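Phosphate-binding protein PstS 2 (Streptococcus pneumoniae, PDB 4H1X) probably binds phosphate outside the cell membrane as the lipid-anchored solute receptor of an ABC transporter that imports phosphate. Local coordinates at residues 107-112 / 220-225; 159-164 / 203-208; 137-142 / 226-231. All coordinates share one frame; numbering follows the deposited sequence. Where two conformers were deposited one is given.

Contact 1 of 3, residues 107-112 / 220-225; sequences NIVWSS and KSLTHD
W110 lays its indole against T223 and D225, the three residues that bury most surface where strand 103-110 pairs antiparallel with the start of strand 223-236, adjacent strands in the mixed sheet of the periplasmic-binding-protein fold. With CG between the backbone N and the carbonyl carbon (chi1 65°), the indole lies across the neighbouring strand, against T223 and D225. T223 comes from one face: its CB stands 4.1 Å from the centroid of the five-membered ring of W110, a CH-pi contact offset toward the rim, while T223 CG2 reaches W110 CZ2 at 3.6 Å on the six-membered side. D225 meets the far end of the same indole with its CB, 3.7 Å from W110 CZ3, and its carboxylate plane is turned 67° from the ring. The carboxylate lies beside I108, with OD2 3.7 Å from I108 CD1; OD2 is also hydrogen-bonded to H126, and OD1 has a long, weak ion pair with K143. Beneath this cluster the backbones are stitched by two hydrogen-bonded pairs, I108 with D225 and W110 with T223. The straightest of the four bonds runs from T223 N to W110 O, 2.9 Å at 173°. On the other side of the sheet V109 CG1 packs on H224 CB, and L222, which also touches helix 193-202, closes the end against V109 and S111. Two waters border the indole side: one joins W110 O to T223 OG1, and the second hydrogen-bonds T223 OG1 while accepting only weakly from W110 NE1. The threonine therefore works in two ways, its carbon atoms supporting the indole and its hydroxyl meeting water, whereas the polar partners of D225 would be expected to ease the cost of burying its charge.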
loop_
_atom_site.group_PDB
_atom_site.type_symbol
_atom_site.label_atom_id
_atom_site.label_comp_id
_atom_site.label_asym_id
_atom_site.label_seq_id
_atom_site.Cartn_x
_atom_site.Cartn_y
_atom_site.Cartn_z
ATOM N N ASN A 107 -3.504 -3.435 -6.853
ATOM C CA ASN A 107 -4.077 -4.013 -8.052
ATOM C C ASN A 107 -3.020 -4.638 -8.939
ATOM O O ASN A 107 -1.918 -4.101 -9.090
ATOM C CB ASN A 107 -4.796 -2.923 -8.868
ATOM C CG ASN A 107 -6.108 -2.507 -8.267
ATOM O OD1 ASN A 107 -6.903 -3.336 -7.828
ATOM N ND2 ASN A 107 -6.358 -1.221 -8.223
ATOM N N ILE A 108 -3.413 -5.727 -9.574
ATOM C CA ILE A 108 -2.713 -6.358 -10.689
ATOM C C ILE A 108 -3.598 -6.080 -11.914
ATOM O O ILE A 108 -4.839 -5.987 -11.787
ATOM C CB ILE A 108 -2.405 -7.859 -10.494
ATOM C CG1 ILE A 108 -3.707 -8.687 -10.264
ATOM C CG2 ILE A 108 -1.364 -8.046 -9.391
ATOM C CD1 ILE A 108 -3.569 -10.145 -10.373
ATOM N N VAL A 109 -2.973 -5.850 -13.064
ATOM C CA VAL A 109 -3.692 -5.533 -14.287
ATOM C C VAL A 109 -3.160 -6.431 -15.392
ATOM O O VAL A 109 -1.979 -6.764 -15.384
ATOM C CB VAL A 109 -3.627 -4.032 -14.691
ATOM C CG1 VAL A 109 -4.106 -3.123 -13.560
ATOM C CG2 VAL A 109 -2.223 -3.621 -15.121
ATOM N N TRP A 110 -4.029 -6.799 -16.325
ATOM C CA TRP A 110 -3.642 -7.611 -17.478
ATOM C C TRP A 110 -4.565 -7.287 -18.652
ATOM O O TRP A 110 -5.609 -6.635 -18.464
ATOM C CB TRP A 110 -3.677 -9.115 -17.138
ATOM C CG TRP A 110 -5.039 -9.652 -16.832
ATOM C CD1 TRP A 110 -5.931 -10.194 -17.713
ATOM C CD2 TRP A 110 -5.613 -9.803 -15.536
ATOM N NE1 TRP A 110 -7.027 -10.678 -17.041
ATOM C CE2 TRP A 110 -6.855 -10.460 -15.699
ATOM C CE3 TRP A 110 -5.192 -9.456 -14.242
ATOM C CZ2 TRP A 110 -7.700 -10.751 -14.612
ATOM C CZ3 TRP A 110 -6.031 -9.739 -13.168
ATOM C CH2 TRP A 110 -7.272 -10.367 -13.360
ATOM N N SER A 111 -4.193 -7.763 -19.850
ATOM C CA SER A 111 -5.001 -7.553 -21.041
ATOM C C SER A 111 -5.310 -8.905 -21.664
ATOM O O SER A 111 -4.954 -9.955 -21.094
ATOM C CB SER A 111 -4.219 -6.695 -22.025
ATOM O OG SER A 111 -3.121 -7.452 -22.518
ATOM N N SER A 112 -5.907 -8.874 -22.859
ATOM C CA SER A 112 -6.203 -10.053 -23.647
ATOM C C SER A 112 -4.887 -10.753 -24.051
ATOM O O SER A 112 -4.915 -11.909 -24.458
ATOM C CB SER A 112 -7.026 -9.667 -24.873
ATOM O OG SER A 112 -6.325 -8.768 -25.722
ATOM N N LYS A 220 -8.947 1.277 -19.971
ATOM C CA LYS A 220 -9.370 0.870 -21.316
ATOM C C LYS A 220 -8.535 -0.311 -21.817
ATOM O O LYS A 220 -7.309 -0.239 -21.802
ATOM C CB LYS A 220 -9.291 2.050 -22.303
ATOM C CG LYS A 220 -10.273 1.929 -23.462
ATOM C CD LYS A 220 -10.197 3.136 -24.394
ATOM C CE LYS A 220 -11.026 2.943 -25.644
ATOM N NZ LYS A 220 -11.153 4.200 -26.429
ATOM N N SER A 221 -9.211 -1.411 -22.199
ATOM C CA SER A 221 -8.636 -2.670 -22.719
ATOM C C SER A 221 -8.044 -3.549 -21.606
ATOM O O SER A 221 -7.531 -4.616 -21.915
ATOM C CB SER A 221 -7.558 -2.407 -23.779
ATOM O OG SER A 221 -6.316 -2.012 -23.206
ATOM N N LEU A 222 -8.097 -3.113 -20.333
ATOM C CA LEU A 222 -7.521 -3.900 -19.248
ATOM C C LEU A 222 -8.536 -4.408 -18.259
ATOM O O LEU A 222 -9.609 -3.812 -18.082
ATOM C CB LEU A 222 -6.472 -3.088 -18.436
ATOM C CG LEU A 222 -5.300 -2.488 -19.201
ATOM C CD1 LEU A 222 -4.300 -1.857 -18.236
ATOM C CD2 LEU A 222 -4.632 -3.513 -20.088
ATOM N N THR A 223 -8.131 -5.463 -17.531
ATOM C CA THR A 223 -8.844 -5.978 -16.365
ATOM C C THR A 223 -7.935 -5.679 -15.167
ATOM O O THR A 223 -6.710 -5.801 -15.296
ATOM C CB THR A 223 -9.155 -7.483 -16.507
ATOM O OG1 THR A 223 -9.893 -7.699 -17.711
ATOM C CG2 THR A 223 -9.953 -8.031 -15.317
ATOM N N HIS A 224 -8.498 -5.178 -14.068
ATOM C CA HIS A 224 -7.737 -4.951 -12.836
ATOM C C HIS A 224 -8.380 -5.779 -11.746
ATOM O O HIS A 224 -9.590 -6.056 -11.787
ATOM C CB HIS A 224 -7.633 -3.469 -12.435
ATOM C CG HIS A 224 -8.928 -2.878 -11.986
ATOM N ND1 HIS A 224 -9.790 -2.263 -12.882
ATOM C CD2 HIS A 224 -9.470 -2.821 -10.749
ATOM C CE1 HIS A 224 -10.814 -1.842 -12.160
ATOM N NE2 HIS A 224 -10.674 -2.167 -10.877
ATOM N N ASP A 225 -7.574 -6.183 -10.781
ATOM C CA ASP A 225 -8.014 -7.038 -9.699
ATOM C C ASP A 225 -7.240 -6.696 -8.424
ATOM O O ASP A 225 -6.007 -6.665 -8.447
ATOM C CB ASP A 225 -7.740 -8.482 -10.139
ATOM C CG ASP A 225 -7.931 -9.521 -9.073
ATOM O OD1 ASP A 225 -9.060 -9.619 -8.538
ATOM O OD2 ASP A 225 -6.960 -10.258 -8.790
HETATM O O HOH W 1 -8.238 -7.826 -19.784
HETATM O O HOH W 2 -9.951 -10.275 -18.520
HETATM O O HOH W 3 -7.045 -6.345 -23.845
#

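Contact 2 of 3, residues 159-164 / 203-208; sequences SVVGST and KTADIG
S159, V160 and V161 run parallel to I207 and G208 as neighbouring strands of the mixed sheet, in one lobe of a periplasmic-binding-protein fold. Strands 155-162 and 207-210 lie side by side here, the chain between them passing through helix 164-180, strand 183-190 and helix 193-202. Backbone hydrogen bonds set the register. S159 O accepts two donors, D206 N at 2.8 Å and I207 N at 3.2 Å; the I207 bond lies in the carbonyl plane, whereas D206 N is tilted 16° from it. I207 straddles V160, since its O takes the N-H of V161. CA-H...O contacts accompany these bonds, from V160 CA to I207 O and from G208 CA to V161 O. A side chain supplies the remaining direct polar link: the D206 carboxylate takes the N-H of S159 on the anti lone pair of OD2, at 2.7 Å and 161°. Its CG lies anti to the carbonyl carbon (chi1 -59°), which turns the acid back to S159, and D206 thus grips that residue through its backbone N-H and its carboxylate at once. Apolar contact falls on both faces of the sheet. On one, V160 CG2 meets I207 CB at 4.2 Å, and I207 continues onto F121 and I122 of helix 116-126. On the other, V161 CG2 presses on the methyl of A205 at 3.5 Å, with A199 of helix 193-202 touching both residues. G208, paired with V161, has no side chain to add to that face. Water bridges the two segments where residues 203-206 lead into the strand: water 4 is hydrogen-bonded to S159 OG at 2.7 Å and donates to T204 O at the same distance.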
loop_
_atom_site.group_PDB
_atom_site.type_symbol
_atom_site.label_atom_id
_atom_site.label_comp_id
_atom_site.label_asym_id
_atom_site.label_seq_id
_atom_site.Cartn_x
_atom_site.Cartn_y
_atom_site.Cartn_z
ATOM N N SER A 159 6.853 -11.672 -16.856
ATOM C CA SER A 159 7.356 -10.335 -16.539
ATOM C C SER A 159 6.249 -9.584 -15.828
ATOM O O SER A 159 5.146 -9.423 -16.382
ATOM C CB SER A 159 7.806 -9.602 -17.800
ATOM O OG SER A 159 8.212 -8.285 -17.455
ATOM N N VAL A 160 6.521 -9.158 -14.597
ATOM C CA VAL A 160 5.549 -8.433 -13.761
ATOM C C VAL A 160 6.150 -7.050 -13.498
ATOM O O VAL A 160 7.282 -6.956 -13.022
ATOM C CB VAL A 160 5.168 -9.201 -12.463
ATOM C CG1 VAL A 160 4.076 -8.442 -11.717
ATOM C CG2 VAL A 160 4.694 -10.632 -12.774
ATOM N N VAL A 161 5.452 -5.977 -13.899
ATOM C CA VAL A 161 6.029 -4.639 -13.847
ATOM C C VAL A 161 5.127 -3.626 -13.184
ATOM O O VAL A 161 3.929 -3.633 -13.462
ATOM C CB VAL A 161 6.312 -4.174 -15.316
ATOM C CG1 VAL A 161 6.815 -2.729 -15.368
ATOM C CG2 VAL A 161 7.280 -5.133 -16.043
ATOM N N GLY A 162 5.710 -2.690 -12.419
ATOM C CA GLY A 162 4.894 -1.602 -11.900
ATOM C C GLY A 162 5.266 -1.008 -10.569
ATOM O O GLY A 162 6.447 -0.927 -10.213
ATOM N N SER A 163 4.234 -0.707 -9.786
ATOM C CA SER A 163 4.351 -0.011 -8.498
ATOM C C SER A 163 5.364 -0.641 -7.554
ATOM O O SER A 163 5.310 -1.845 -7.292
ATOM C CB SER A 163 2.996 0.038 -7.803
ATOM O OG SER A 163 3.134 0.630 -6.526
ATOM N N THR A 164 6.258 0.202 -6.986
ATOM C CA THR A 164 7.267 -0.255 -6.026
ATOM C C THR A 164 6.567 -0.786 -4.770
ATOM O O THR A 164 7.074 -1.689 -4.104
ATOM C CB THR A 164 8.225 0.891 -5.665
ATOM O OG1 THR A 164 7.493 1.959 -5.051
ATOM C CG2 THR A 164 9.024 1.397 -6.863
ATOM N N LYS A 203 2.660 -4.750 -24.357
ATOM C CA LYS A 203 2.932 -6.189 -24.345
ATOM C C LYS A 203 4.381 -6.493 -23.924
ATOM O O LYS A 203 4.895 -7.550 -24.287
ATOM C CB LYS A 203 2.587 -6.842 -25.714
ATOM C CG LYS A 203 1.149 -6.640 -26.165
ATOM C CD LYS A 203 0.874 -7.420 -27.449
ATOM C CE LYS A 203 -0.379 -6.992 -28.153
ATOM N NZ LYS A 203 -0.650 -7.852 -29.337
ATOM N N THR A 204 5.034 -5.591 -23.146
ATOM C CA THR A 204 6.405 -5.811 -22.631
ATOM C C THR A 204 6.350 -6.433 -21.213
ATOM O O THR A 204 7.370 -6.883 -20.685
ATOM C CB THR A 204 7.251 -4.529 -22.664
ATOM O OG1 THR A 204 6.720 -3.580 -21.743
ATOM C CG2 THR A 204 7.369 -3.929 -24.074
ATOM N N ALA A 205 5.160 -6.411 -20.590
ATOM C CA ALA A 205 4.891 -7.048 -19.307
ATOM C C ALA A 205 3.681 -7.919 -19.473
ATOM O O ALA A 205 2.724 -7.528 -20.157
ATOM C CB ALA A 205 4.624 -6.009 -18.229
ATOM N N ASP A 206 3.680 -9.052 -18.790
ATOM C CA ASP A 206 2.533 -9.936 -18.788
ATOM C C ASP A 206 1.487 -9.389 -17.806
ATOM O O ASP A 206 0.291 -9.460 -18.061
ATOM C CB ASP A 206 2.979 -11.353 -18.425
ATOM C CG ASP A 206 4.024 -11.902 -19.401
ATOM O OD1 ASP A 206 3.719 -12.004 -20.597
ATOM O OD2 ASP A 206 5.178 -12.131 -18.977
ATOM N N ILE A 207 1.957 -8.917 -16.645
ATOM C CA ILE A 207 1.079 -8.423 -15.581
ATOM C C ILE A 207 1.641 -7.101 -15.066
ATOM O O ILE A 207 2.869 -6.971 -14.902
ATOM C CB ILE A 207 1.002 -9.482 -14.441
ATOM C CG1 ILE A 207 0.415 -10.833 -14.968
ATOM C CG2 ILE A 207 0.155 -8.992 -13.253
ATOM C CD1 ILE A 207 0.692 -12.064 -14.037
ATOM N N GLY A 208 0.743 -6.166 -14.795
ATOM C CA GLY A 208 1.109 -4.869 -14.234
ATOM C C GLY A 208 0.687 -4.773 -12.786
ATOM O O GLY A 208 -0.289 -5.419 -12.379
HETATM O O HOH W 4 9.378 -6.377 -18.917
#

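Contact 3 of 3, residues 137-142 / 226-231; sequences NKFIEA and AIALDG
F139, I140 and A142 bring a loop against strand 223-236 through a single antiparallel bridge, I140 with L229, beside a classic beta bulge in which I227 and A228 both face F106. The loop leaves helix 128-136 through a Schellman motif with K138 as its positive-phi residue. Two backbone bonds clamp the bridge, I140 N to L229 O at 3.1 Å and L229 N to I140 O at 2.8 Å, both in the carbonyl plane. Side chains fit round this clamp. The small methyl of A228 lets F139 come close, F139 CB resting on A228 CB at 3.9 Å. Farther out the F139 ring presents its edge to D230, with F139 CE1 3.5 Å from D230 OD1 and ring and carboxylate planes 62° apart. The other oxygen of D230 forms a salt bridge with R104, while the phenylalanine ring also meets that of F106. L229 is the bump of the strand: its CG lies anti to the carbonyl carbon (chi1 -59°), and this branch point, L229 CG, lies 4.0 Å from A142 CB. I140 adds its CB beside that of L229, and V95 of helix 92-96 touches both side chains. E141 curls rather than fills: its chain, bent at chi2 (53°), brings the carboxylate back toward the corner at I227, although OE2 also accepts from K143 N. Two waters link E141 to that corner. One molecule donates to E141 OE1 at 2.7 Å and to I227 O; a second donates to E141 OE2 and A226 O and accepts the N-H of A142 at 2.9 Å.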
loop_
_atom_site.group_PDB
_atom_site.type_symbol
_atom_site.label_atom_id
_atom_site.label_comp_id
_atom_site.label_asym_id
_atom_site.label_seq_id
_atom_site.Cartn_x
_atom_site.Cartn_y
_atom_site.Cartn_z
ATOM N N ASN A 137 1.703 -12.073 5.101
ATOM C CA ASN A 137 2.547 -10.894 4.905
ATOM C C ASN A 137 1.869 -9.609 5.424
ATOM O O ASN A 137 2.328 -8.490 5.140
ATOM C CB ASN A 137 3.001 -10.786 3.466
ATOM C CG ASN A 137 4.140 -11.754 3.245
ATOM O OD1 ASN A 137 5.244 -11.549 3.750
ATOM N ND2 ASN A 137 3.866 -12.893 2.615
ATOM N N LYS A 138 0.814 -9.799 6.238
ATOM C CA LYS A 138 0.108 -8.783 7.034
ATOM C C LYS A 138 -0.675 -7.729 6.195
ATOM O O LYS A 138 -0.993 -6.657 6.703
ATOM C CB LYS A 138 1.088 -8.076 8.015
ATOM C CG LYS A 138 1.873 -9.038 8.940
ATOM C CD LYS A 138 1.005 -9.631 10.028
ATOM C CE LYS A 138 1.820 -10.147 11.189
ATOM N NZ LYS A 138 1.018 -10.207 12.440
ATOM N N PHE A 139 -1.078 -8.084 4.974
ATOM C CA PHE A 139 -1.984 -7.251 4.180
ATOM C C PHE A 139 -3.403 -7.770 4.394
ATOM O O PHE A 139 -3.588 -8.866 4.925
ATOM C CB PHE A 139 -1.609 -7.276 2.689
ATOM C CG PHE A 139 -0.302 -6.576 2.426
ATOM C CD1 PHE A 139 -0.244 -5.187 2.334
ATOM C CD2 PHE A 139 0.872 -7.305 2.259
ATOM C CE1 PHE A 139 0.978 -4.534 2.128
ATOM C CE2 PHE A 139 2.089 -6.659 2.041
ATOM C CZ PHE A 139 2.132 -5.276 1.964
ATOM N N ILE A 140 -4.401 -6.998 3.980
ATOM C CA ILE A 140 -5.792 -7.422 4.120
ATOM C C ILE A 140 -6.304 -8.034 2.797
ATOM O O ILE A 140 -6.086 -7.470 1.722
ATOM C CB ILE A 140 -6.632 -6.225 4.604
ATOM C CG1 ILE A 140 -6.230 -5.887 6.066
ATOM C CG2 ILE A 140 -8.134 -6.506 4.480
ATOM C CD1 ILE A 140 -6.417 -4.457 6.489
ATOM N N GLU A 141 -6.952 -9.209 2.904
ATOM C CA GLU A 141 -7.518 -9.957 1.780
ATOM C C GLU A 141 -8.960 -9.476 1.524
ATOM O O GLU A 141 -9.848 -9.720 2.341
ATOM C CB GLU A 141 -7.432 -11.478 2.080
ATOM C CG GLU A 141 -7.961 -12.395 0.989
ATOM C CD GLU A 141 -7.367 -12.127 -0.379
ATOM O OE1 GLU A 141 -6.194 -12.506 -0.615
ATOM O OE2 GLU A 141 -8.066 -11.495 -1.201
ATOM N N ALA A 142 -9.178 -8.791 0.384
ATOM C CA ALA A 142 -10.490 -8.254 -0.030
ATOM C C ALA A 142 -11.456 -9.348 -0.507
ATOM O O ALA A 142 -12.673 -9.212 -0.334
ATOM C CB ALA A 142 -10.306 -7.225 -1.137
ATOM N N ALA A 226 -7.953 -6.426 -7.317
ATOM C CA ALA A 226 -7.256 -6.094 -6.059
ATOM C C ALA A 226 -6.821 -7.378 -5.347
ATOM O O ALA A 226 -7.666 -8.132 -4.856
ATOM C CB ALA A 226 -8.147 -5.246 -5.158
ATOM N N ILE A 227 -5.509 -7.627 -5.298
ATOM C CA ILE A 227 -4.933 -8.813 -4.648
ATOM C C ILE A 227 -4.751 -8.557 -3.144
ATOM O O ILE A 227 -4.572 -9.493 -2.383
ATOM C CB ILE A 227 -3.612 -9.274 -5.310
ATOM C CG1 ILE A 227 -2.484 -8.230 -5.177
ATOM C CG2 ILE A 227 -3.856 -9.688 -6.753
ATOM C CD1 ILE A 227 -1.003 -8.750 -5.483
ATOM N N ALA A 228 -4.791 -7.300 -2.723
ATOM C CA ALA A 228 -4.634 -6.931 -1.318
ATOM C C ALA A 228 -5.105 -5.517 -1.083
ATOM O O ALA A 228 -5.112 -4.696 -2.015
ATOM C CB ALA A 228 -3.165 -7.039 -0.899
ATOM N N LEU A 229 -5.445 -5.223 0.175
ATOM C CA LEU A 229 -5.753 -3.871 0.629
ATOM C C LEU A 229 -4.679 -3.490 1.607
ATOM O O LEU A 229 -4.318 -4.280 2.494
ATOM C CB LEU A 229 -7.150 -3.740 1.253
ATOM C CG LEU A 229 -8.338 -4.103 0.362
ATOM C CD1 LEU A 229 -9.630 -3.932 1.139
ATOM C CD2 LEU A 229 -8.367 -3.256 -0.898
ATOM N N ASP A 230 -4.102 -2.322 1.393
ATOM C CA ASP A 230 -3.032 -1.843 2.237
ATOM C C ASP A 230 -3.546 -0.671 3.034
ATOM O O ASP A 230 -3.777 0.390 2.463
ATOM C CB ASP A 230 -1.813 -1.450 1.380
ATOM C CG ASP A 230 -0.666 -0.855 2.178
ATOM O OD1 ASP A 230 -0.275 -1.462 3.218
ATOM O OD2 ASP A 230 -0.178 0.228 1.789
ATOM N N GLY A 231 -3.781 -0.888 4.323
ATOM C CA GLY A 231 -4.235 0.189 5.187
ATOM C C GLY A 231 -3.019 0.936 5.714
ATOM O O GLY A 231 -1.901 0.390 5.747
HETATM O O HOH W 5 -0.417 -3.550 5.713
HETATM O O HOH W 6 -5.088 -11.931 -3.020
HETATM O O HOH W 7 -7.739 -8.980 -2.101
#

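How the contacts relate
From the N terminus the chain first reaches 107-112, which waits until 220-225 for its partner; contact 1 thereby closes a loop of 107 residues. Next comes 137-142, paired with 226-231 in contact 3. Because 137-142 lies within the contact 1 loop and 226-231 just past its end, contacts 1 and 3 cross; they share strand 223-236 and touch where I108 packs on I227. Contact 2, between 159-164 and 203-208, closes the shortest loop and nests inside both others. It adjoins contact 1 through neighbouring strands 103-110 and 207-210, with V109 N probably hydrogen-bonded to G208 O, but does not touch contact 3. All three reach one mixed sheet, and contact 3 adds the loop after helix 128-136.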